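Local coordinates for tail spike protein (Acinetobacter phage vB_AbaP_AS12, PDB 6EU4) that probably recognises and degrades the capsular polysaccharide of Acinetobacter baumannii as the phage's trimeric receptor-binding tailspike, at residues W286-M291 with S320-V325; F315-S320 with N336-E341; F373-N378 with A407-G412. All coordinates share one frame; numbering follows the deposited sequence. Where two conformers were deposited one is given.

Contact 1. Residues W286-M291 with S320-V325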
loop_
_atom_site.group_PDB
_atom_site.type_symbol
_atom_site.label_atom_id
_atom_site.label_comp_id
_atom_site.label_asym_id
_atom_site.label_seq_id
_atom_site.Cartn_x
_atom_site.Cartn_y
_atom_site.Cartn_z
ATOM N N TRP A 286 11.631 -10.941 12.692
ATOM C CA TRP A 286 10.335 -10.575 13.239
ATOM C C TRP A 286 9.608 -11.845 13.624
ATOM O O TRP A 286 9.482 -12.763 12.805
ATOM C CB TRP A 286 9.507 -9.824 12.203
ATOM C CG TRP A 286 10.070 -8.555 11.730
ATOM C CD1 TRP A 286 11.098 -8.379 10.848
ATOM C CD2 TRP A 286 9.616 -7.240 12.087
ATOM N NE1 TRP A 286 11.312 -7.037 10.635
ATOM C CE2 TRP A 286 10.413 -6.320 11.386
ATOM C CE3 TRP A 286 8.610 -6.763 12.934
ATOM C CZ2 TRP A 286 10.253 -4.940 11.511
ATOM C CZ3 TRP A 286 8.444 -5.388 13.054
ATOM C CH2 TRP A 286 9.265 -4.496 12.339
ATOM N N ASP A 287 9.169 -11.917 14.870
ATOM C CA ASP A 287 8.416 -13.050 15.393
ATOM C C ASP A 287 7.048 -12.484 15.770
ATOM O O ASP A 287 6.907 -11.861 16.824
ATOM C CB ASP A 287 9.145 -13.680 16.585
ATOM C CG ASP A 287 8.451 -14.918 17.125
ATOM O OD1 ASP A 287 7.253 -15.135 16.809
ATOM O OD2 ASP A 287 9.108 -15.681 17.882
ATOM N N LEU A 288 6.064 -12.649 14.885
ATOM C CA LEU A 288 4.759 -12.012 15.001
ATOM C C LEU A 288 3.687 -13.062 15.237
ATOM O O LEU A 288 3.605 -14.064 14.507
ATOM C CB LEU A 288 4.423 -11.221 13.736
ATOM C CG LEU A 288 5.482 -10.219 13.290
ATOM C CD1 LEU A 288 4.972 -9.503 12.061
ATOM C CD2 LEU A 288 5.821 -9.211 14.390
ATOM N N ASN A 289 2.889 -12.844 16.268
ATOM C CA ASN A 289 1.806 -13.739 16.632
ATOM C C ASN A 289 0.563 -12.912 16.932
ATOM O O ASN A 289 0.627 -11.948 17.704
ATOM C CB ASN A 289 2.214 -14.586 17.843
ATOM C CG ASN A 289 1.114 -15.516 18.293
ATOM O OD1 ASN A 289 0.483 -16.209 17.476
ATOM N ND2 ASN A 289 0.860 -15.535 19.603
ATOM N N LYS A 290 -0.550 -13.265 16.294
ATOM C CA LYS A 290 -1.830 -12.573 16.473
ATOM C C LYS A 290 -1.697 -11.080 16.189
ATOM O O LYS A 290 -2.265 -10.237 16.886
ATOM C CB LYS A 290 -2.397 -12.823 17.868
ATOM C CG LYS A 290 -2.762 -14.286 18.141
ATOM C CD LYS A 290 -4.048 -14.720 17.426
ATOM C CE LYS A 290 -4.494 -16.133 17.856
ATOM N NZ LYS A 290 -5.861 -16.483 17.352
HETATM N N MSE A 291 -0.989 -10.759 15.112
HETATM C CA MSE A 291 -0.785 -9.390 14.709
HETATM C C MSE A 291 -1.794 -9.009 13.627
HETATM O O MSE A 291 -1.554 -9.224 12.428
HETATM C CB MSE A 291 0.664 -9.197 14.220
HETATM C CG MSE A 291 1.636 -8.973 15.397
HETATM SE SE MSE A 291 1.530 -7.134 16.110
HETATM C CE MSE A 291 2.987 -6.321 15.169
ATOM N N SER A 320 -1.904 -13.854 11.851
ATOM C CA SER A 320 -1.742 -12.419 11.693
ATOM C C SER A 320 -2.213 -12.010 10.308
ATOM O O SER A 320 -2.365 -12.849 9.418
ATOM C CB SER A 320 -0.274 -11.995 11.860
ATOM O OG SER A 320 0.236 -12.391 13.121
ATOM N N ASN A 321 -2.416 -10.708 10.101
ATOM C CA ASN A 321 -2.558 -10.203 8.735
ATOM C C ASN A 321 -1.733 -8.929 8.603
ATOM O O ASN A 321 -1.907 -7.979 9.373
ATOM C CB ASN A 321 -4.042 -10.032 8.331
ATOM C CG ASN A 321 -4.745 -8.828 8.959
ATOM O OD1 ASN A 321 -5.016 -8.779 10.165
ATOM N ND2 ASN A 321 -5.139 -7.885 8.101
ATOM N N VAL A 322 -0.802 -8.954 7.649
ATOM C CA VAL A 322 0.310 -8.015 7.543
ATOM C C VAL A 322 0.457 -7.602 6.088
ATOM O O VAL A 322 0.393 -8.446 5.188
ATOM C CB VAL A 322 1.641 -8.638 8.017
ATOM C CG1 VAL A 322 2.810 -7.679 7.819
ATOM C CG2 VAL A 322 1.546 -9.111 9.481
ATOM N N THR A 323 0.685 -6.308 5.865
ATOM C CA THR A 323 1.038 -5.777 4.555
ATOM C C THR A 323 2.424 -5.169 4.650
ATOM O O THR A 323 2.676 -4.356 5.552
ATOM C CB THR A 323 0.064 -4.690 4.080
ATOM O OG1 THR A 323 -1.268 -5.202 3.986
ATOM C CG2 THR A 323 0.465 -4.177 2.706
HETATM N N MSE A 324 3.305 -5.549 3.719
HETATM C CA MSE A 324 4.649 -5.007 3.628
HETATM C C MSE A 324 4.750 -4.194 2.346
HETATM O O MSE A 324 4.634 -4.744 1.248
HETATM C CB MSE A 324 5.701 -6.124 3.630
HETATM C CG MSE A 324 5.601 -7.051 4.770
HETATM SE SE MSE A 324 7.145 -8.259 4.708
HETATM C CE MSE A 324 6.542 -9.453 6.105
ATOM N N VAL A 325 4.949 -2.890 2.479
ATOM C CA VAL A 325 4.941 -1.961 1.354
ATOM C C VAL A 325 6.374 -1.483 1.132
ATOM O O VAL A 325 6.925 -0.744 1.956
ATOM C CB VAL A 325 3.999 -0.777 1.608
ATOM C CG1 VAL A 325 3.844 0.051 0.349
ATOM C CG2 VAL A 325 2.656 -1.270 2.080
#
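Two hydrogen bonds join Met291 to the start of 320-325, and they use both polar atoms of the Met291 backbone. Its N-H reaches the side chain of Ser320, with Met291 N to Ser320 OG at 2.9 Å and 161° at the hydrogen. Its carbonyl takes the next amide, Asn321 N to Met291 O also being 2.9 Å; this donor comes in 32° off the carbonyl plane, a bent approach unlike the straight bonds between stacked parallel strands. The Ser320 hydroxyl lies beside its own backbone N, anti to the carbonyl carbon (chi1 -57°), which turns OG back toward 286-291. There it accepts from Met291 and gives its proton to Val318 O, so this buried oxygen is gripped from two chain segments. Beside the first bond, Met291 CB comes within 3.4 Å of Ser320 OG; the rest of the selenomethionine bends at chi2 and chi3 and leads away to pack against Gln271 and Phe273 of strand 268-274.

The apolar part is slight. Leu288 and Val322 both point across the corner, but their branches only graze, Leu288 CD1 to Val322 CG2 being 4.3 Å.

The polar end of Asn321 turns elsewhere: OD1 takes the amide of Gly293 and also meets Asn351 of the second subunit, whose Asn349 meets ND2. The side of the strand carrying Asn321, Thr323 and Val325 looks into the trimer interface, Val325 packing on Thr295 of the third subunit. Within the chain, 286-289 pairs with strand 311-318 on one flank and strand 253-257 on the other, as in successive coils of a right-handed parallel beta-helix, the usual tailspike body; the contact bridges the turn where strand 284-304 bends at Lys290 and the next coil bends at Tyr319.

Contact 2. Residues F315-S320 with N336-E341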
loop_
_atom_site.group_PDB
_atom_site.type_symbol
_atom_site.label_atom_id
_atom_site.label_comp_id
_atom_site.label_asym_id
_atom_site.label_seq_id
_atom_site.Cartn_x
_atom_site.Cartn_y
_atom_site.Cartn_z
ATOM N N PHE A 315 10.974 -13.656 8.666
ATOM C CA PHE A 315 9.652 -13.360 9.211
ATOM C C PHE A 315 8.954 -14.644 9.622
ATOM O O PHE A 315 8.740 -15.542 8.792
ATOM C CB PHE A 315 8.764 -12.663 8.173
ATOM C CG PHE A 315 9.399 -11.479 7.487
ATOM C CD1 PHE A 315 9.499 -10.255 8.138
ATOM C CD2 PHE A 315 9.808 -11.556 6.156
ATOM C CE1 PHE A 315 10.057 -9.161 7.494
ATOM C CE2 PHE A 315 10.380 -10.473 5.514
ATOM C CZ PHE A 315 10.496 -9.269 6.177
ATOM N N LYS A 316 8.548 -14.707 10.875
ATOM C CA LYS A 316 7.651 -15.739 11.372
ATOM C C LYS A 316 6.335 -15.036 11.687
ATOM O O LYS A 316 6.289 -14.164 12.565
ATOM C CB LYS A 316 8.218 -16.430 12.603
ATOM C CG LYS A 316 7.242 -17.438 13.193
ATOM C CD LYS A 316 7.813 -18.139 14.430
ATOM C CE LYS A 316 6.860 -19.147 14.976
ATOM N NZ LYS A 316 7.458 -19.843 16.175
ATOM N N ILE A 317 5.278 -15.390 10.952
ATOM C CA ILE A 317 4.001 -14.669 11.016
ATOM C C ILE A 317 2.893 -15.685 11.233
ATOM O O ILE A 317 2.566 -16.471 10.332
ATOM C CB ILE A 317 3.762 -13.821 9.760
ATOM C CG1 ILE A 317 4.968 -12.891 9.555
ATOM C CG2 ILE A 317 2.477 -13.019 9.913
ATOM C CD1 ILE A 317 4.828 -11.878 8.429
ATOM N N VAL A 318 2.313 -15.665 12.427
ATOM C CA VAL A 318 1.364 -16.668 12.877
ATOM C C VAL A 318 0.056 -15.979 13.258
ATOM O O VAL A 318 0.055 -15.019 14.039
ATOM C CB VAL A 318 1.948 -17.475 14.052
ATOM C CG1 VAL A 318 0.936 -18.436 14.602
ATOM C CG2 VAL A 318 3.215 -18.218 13.586
ATOM N N TYR A 319 -1.046 -16.478 12.709
ATOM C CA TYR A 319 -2.400 -15.959 12.954
ATOM C C TYR A 319 -2.445 -14.425 12.929
ATOM O O TYR A 319 -3.027 -13.774 13.802
ATOM C CB TYR A 319 -2.955 -16.506 14.263
ATOM C CG TYR A 319 -3.147 -18.007 14.214
ATOM C CD1 TYR A 319 -3.980 -18.591 13.268
ATOM C CD2 TYR A 319 -2.519 -18.833 15.133
ATOM C CE1 TYR A 319 -4.150 -19.973 13.215
ATOM C CE2 TYR A 319 -2.692 -20.203 15.098
ATOM C CZ TYR A 319 -3.502 -20.767 14.130
ATOM O OH TYR A 319 -3.681 -22.139 14.097
ATOM N N SER A 320 -1.904 -13.854 11.851
ATOM C CA SER A 320 -1.742 -12.419 11.693
ATOM C C SER A 320 -2.213 -12.010 10.308
ATOM O O SER A 320 -2.365 -12.849 9.418
ATOM C CB SER A 320 -0.274 -11.995 11.860
ATOM O OG SER A 320 0.236 -12.391 13.121
ATOM N N ASN A 336 13.731 -20.300 6.163
ATOM C CA ASN A 336 12.619 -19.693 5.444
ATOM C C ASN A 336 12.835 -18.193 5.343
ATOM O O ASN A 336 13.392 -17.572 6.252
ATOM C CB ASN A 336 11.254 -19.880 6.143
ATOM C CG ASN A 336 10.902 -21.333 6.489
ATOM O OD1 ASN A 336 10.389 -21.579 7.581
ATOM N ND2 ASN A 336 11.108 -22.271 5.572
ATOM N N PHE A 337 12.345 -17.611 4.250
ATOM C CA PHE A 337 12.200 -16.164 4.178
ATOM C C PHE A 337 10.974 -15.747 4.978
ATOM O O PHE A 337 11.075 -14.933 5.897
ATOM C CB PHE A 337 12.105 -15.726 2.715
ATOM C CG PHE A 337 11.844 -14.256 2.499
ATOM C CD1 PHE A 337 12.897 -13.361 2.356
ATOM C CD2 PHE A 337 10.546 -13.794 2.347
ATOM C CE1 PHE A 337 12.657 -12.024 2.116
ATOM C CE2 PHE A 337 10.281 -12.465 2.124
ATOM C CZ PHE A 337 11.341 -11.568 1.989
ATOM N N LEU A 338 9.829 -16.357 4.678
ATOM C CA LEU A 338 8.584 -16.132 5.386
ATOM C C LEU A 338 8.040 -17.485 5.796
ATOM O O LEU A 338 7.855 -18.370 4.949
ATOM C CB LEU A 338 7.566 -15.408 4.517
ATOM C CG LEU A 338 6.133 -15.362 5.090
ATOM C CD1 LEU A 338 6.082 -14.597 6.400
ATOM C CD2 LEU A 338 5.204 -14.737 4.043
ATOM N N TYR A 339 7.819 -17.650 7.089
ATOM C CA TYR A 339 6.972 -18.708 7.616
ATOM C C TYR A 339 5.617 -18.087 7.949
ATOM O O TYR A 339 5.537 -17.205 8.804
ATOM C CB TYR A 339 7.593 -19.343 8.860
ATOM C CG TYR A 339 6.701 -20.390 9.464
ATOM C CD1 TYR A 339 6.738 -21.692 9.007
ATOM C CD2 TYR A 339 5.799 -20.072 10.479
ATOM C CE1 TYR A 339 5.905 -22.677 9.552
ATOM C CE2 TYR A 339 4.972 -21.041 11.031
ATOM C CZ TYR A 339 5.021 -22.335 10.550
ATOM O OH TYR A 339 4.195 -23.311 11.075
ATOM N N ALA A 340 4.561 -18.550 7.280
ATOM C CA ALA A 340 3.210 -18.023 7.462
ATOM C C ALA A 340 2.300 -19.179 7.840
ATOM O O ALA A 340 2.174 -20.149 7.082
ATOM C CB ALA A 340 2.687 -17.342 6.199
ATOM N N GLU A 341 1.658 -19.059 9.002
ATOM C CA GLU A 341 0.758 -20.072 9.533
ATOM C C GLU A 341 -0.526 -19.360 9.943
ATOM O O GLU A 341 -0.498 -18.482 10.808
ATOM C CB GLU A 341 1.391 -20.802 10.728
ATOM C CG GLU A 341 0.474 -21.821 11.374
ATOM C CD GLU A 341 1.084 -22.517 12.574
ATOM O OE1 GLU A 341 2.313 -22.410 12.802
ATOM O OE2 GLU A 341 0.301 -23.162 13.304
HETATM O O HOH W 1 -1.890 -24.285 12.466
#
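The Phe315 ring turns its edge to a face of Phe337, with centroids 5.5 Å apart and planes at 76°, a T-shaped pair. The closest carbons are Phe315 CE2 and Phe337 CZ, at 3.8 Å. On that same side of the sheet Leu338 crosses Ile317 at about a right angle, and Leu338 CD1 touches both Ile317 CD1 (3.6 Å) and Phe315 CB (3.8 Å).

The other side carries Lys316, Tyr339, Val318 and Glu341. Val318 CG2 meets the edge of the Tyr339 ring near its plane, and Lys316 CG lies 4.0 Å from Tyr339 CD2. Glu341 is fully extended, with CG anti to the backbone N (chi1 177°), and its carboxylate thereby reaches the tyrosine hydroxyl: Tyr339 OH donates to Glu341 OE1 at 2.7 Å from above the carboxylate plane. The second oxygen, OE2, accepts from a water that also contacts Tyr319 OH.

Five backbone bonds, from Phe315 N through Tyr319 N, hold the strands parallel, with the axes of 315-318 and 338-341 4.8 Å apart at closest approach. Strand 284-304 lies on one flank and strand 371-376 on the other, while Phe315 and Ile317 pack inward on Met324 of strand 321-334.

Contact 3. Residues F373-N378 with A407-G412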
loop_
_atom_site.group_PDB
_atom_site.type_symbol
_atom_site.label_atom_id
_atom_site.label_comp_id
_atom_site.label_asym_id
_atom_site.label_seq_id
_atom_site.Cartn_x
_atom_site.Cartn_y
_atom_site.Cartn_z
ATOM N N PHE A 373 9.100 -19.481 0.972
ATOM C CA PHE A 373 7.766 -19.155 1.472
ATOM C C PHE A 373 7.141 -20.452 1.935
ATOM O O PHE A 373 6.795 -21.303 1.111
ATOM C CB PHE A 373 6.925 -18.465 0.394
ATOM C CG PHE A 373 7.501 -17.160 -0.032
ATOM C CD1 PHE A 373 7.221 -15.994 0.681
ATOM C CD2 PHE A 373 8.372 -17.086 -1.109
ATOM C CE1 PHE A 373 7.794 -14.792 0.320
ATOM C CE2 PHE A 373 8.940 -15.864 -1.474
ATOM C CZ PHE A 373 8.650 -14.724 -0.754
ATOM N N CYS A 374 7.059 -20.630 3.250
ATOM C CA CYS A 374 6.427 -21.797 3.854
ATOM C C CYS A 374 5.026 -21.342 4.267
ATOM O O CYS A 374 4.864 -20.618 5.250
ATOM C CB CYS A 374 7.253 -22.298 5.030
ATOM S SG CYS A 374 6.593 -23.783 5.798
ATOM N N VAL A 375 4.018 -21.752 3.501
ATOM C CA VAL A 375 2.687 -21.144 3.516
ATOM C C VAL A 375 1.713 -22.224 3.959
ATOM O O VAL A 375 1.287 -23.055 3.143
ATOM C CB VAL A 375 2.315 -20.579 2.140
ATOM C CG1 VAL A 375 1.001 -19.818 2.194
ATOM C CG2 VAL A 375 3.408 -19.660 1.618
ATOM N N VAL A 376 1.339 -22.223 5.248
ATOM C CA VAL A 376 0.648 -23.350 5.849
ATOM C C VAL A 376 -0.589 -22.907 6.638
ATOM O O VAL A 376 -0.720 -21.754 7.052
ATOM C CB VAL A 376 1.605 -24.168 6.752
ATOM C CG1 VAL A 376 2.868 -24.530 5.990
ATOM C CG2 VAL A 376 1.945 -23.398 8.066
ATOM N N SER A 377 -1.507 -23.861 6.832
ATOM C CA SER A 377 -2.669 -23.711 7.722
ATOM C C SER A 377 -3.520 -22.484 7.369
ATOM O O SER A 377 -3.641 -21.523 8.139
ATOM C CB SER A 377 -2.209 -23.634 9.181
ATOM O OG SER A 377 -1.559 -24.830 9.562
ATOM N N ASN A 378 -4.140 -22.539 6.194
ATOM C CA ASN A 378 -5.093 -21.511 5.771
ATOM C C ASN A 378 -4.455 -20.122 5.694
ATOM O O ASN A 378 -5.102 -19.100 5.953
ATOM C CB ASN A 378 -6.311 -21.485 6.685
ATOM C CG ASN A 378 -7.162 -22.716 6.518
ATOM O OD1 ASN A 378 -7.576 -23.043 5.403
ATOM N ND2 ASN A 378 -7.395 -23.429 7.612
ATOM N N ALA A 407 8.544 -22.175 -2.697
ATOM C CA ALA A 407 7.389 -22.176 -1.815
ATOM C C ALA A 407 6.858 -23.579 -1.596
ATOM O O ALA A 407 6.932 -24.438 -2.477
ATOM C CB ALA A 407 6.265 -21.311 -2.370
ATOM N N TYR A 408 6.330 -23.783 -0.391
ATOM C CA TYR A 408 5.546 -24.940 -0.012
ATOM C C TYR A 408 4.217 -24.423 0.494
ATOM O O TYR A 408 4.186 -23.544 1.364
ATOM C CB TYR A 408 6.226 -25.752 1.080
ATOM C CG TYR A 408 5.411 -26.942 1.517
ATOM C CD1 TYR A 408 5.132 -27.970 0.635
ATOM C CD2 TYR A 408 4.923 -27.034 2.807
ATOM C CE1 TYR A 408 4.403 -29.054 1.013
ATOM C CE2 TYR A 408 4.188 -28.145 3.198
ATOM C CZ TYR A 408 3.945 -29.145 2.297
ATOM O OH TYR A 408 3.197 -30.247 2.653
ATOM N N VAL A 409 3.132 -24.942 -0.069
ATOM C CA VAL A 409 1.795 -24.420 0.165
ATOM C C VAL A 409 0.902 -25.585 0.561
ATOM O O VAL A 409 0.732 -26.527 -0.219
ATOM C CB VAL A 409 1.233 -23.702 -1.079
ATOM C CG1 VAL A 409 0.010 -22.887 -0.706
ATOM C CG2 VAL A 409 2.290 -22.810 -1.735
ATOM N N GLU A 410 0.309 -25.518 1.754
ATOM C CA GLU A 410 -0.460 -26.651 2.262
ATOM C C GLU A 410 -1.612 -26.203 3.151
ATOM O O GLU A 410 -1.743 -25.031 3.524
ATOM C CB GLU A 410 0.451 -27.625 3.034
ATOM C CG GLU A 410 0.854 -27.156 4.420
ATOM C CD GLU A 410 -0.133 -27.565 5.511
ATOM O OE1 GLU A 410 -0.650 -26.670 6.217
ATOM O OE2 GLU A 410 -0.421 -28.775 5.656
ATOM N N GLY A 411 -2.459 -27.177 3.497
ATOM C CA GLY A 411 -3.470 -27.005 4.527
ATOM C C GLY A 411 -4.470 -25.886 4.272
ATOM O O GLY A 411 -4.776 -25.102 5.181
ATOM N N GLY A 412 -5.011 -25.823 3.057
ATOM C CA GLY A 412 -5.982 -24.817 2.692
ATOM C C GLY A 412 -5.401 -23.468 2.329
ATOM O O GLY A 412 -6.168 -22.529 2.084
HETATM O O HOH W 2 -2.334 -27.217 8.376
HETATM O O HOH W 3 -8.953 -22.211 3.008
#
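Strands 374-376 and 407-409 run side by side, their axes 4.8 Å apart at closest approach and 6° from parallel, joined by bonds from Tyr408 N to Phe373 O, Val375 N to Tyr408 O and Glu410 N to Val375 O. Residues in register stack, Phe373 CB 4.0 Å from Ala407 CB and Val375 CB 4.3 Å from Val409 CG1. Phe415 packs on Val375, Ala407 and Val409, while the Phe373 ring leads off toward Phe337 and Leu383.

Beyond the strands Glu410 takes over. Its CG stands between the backbone N and the carbonyl carbon (chi1 76°), and a second bend at chi2 folds the carboxylate back across Val376, with Glu410 CG 3.7 Å from Val376 CG1. Glu410 OE1 then receives Ser377 N at 3.0 Å, nearly along its C-O axis, and a water.

Where the chain turns, then, a carboxylate oxygen replaces a main-chain carbonyl as the acceptor for Ser377, and the grip of a backbone N-H and a water on it fixes the folded-back side chain. At the exposed end a direct bond, Asn378 N to Gly411 O at 2.8 Å, is joined by a water donating to Asn378 OD1 and Gly412 O.

How the contacts relate
Following the chain, 286-291 comes first and 315-320 next, so contact 2 opens before contact 1 closes at 320-325; contact 2 then closes at 336-341. The two cross, share Ser320 and lie about 8 Å apart between centres. Contact 3 comes afterwards, in series, closing the long excursion from 373-378 to 407-412. Contacts 2 and 3 link strands one coil apart, whereas contact 1 spans a corner between two faces. Strands 286-289, 315-318, 338-341, 374-376 and 407-409 stack in that order, and backbone bonds from Leu288 to Lys316 and from Ala340 to Cys374 and Val376 join the three contacts. Contacts 1 and 3 do not touch, their centres being about 16 Å apart.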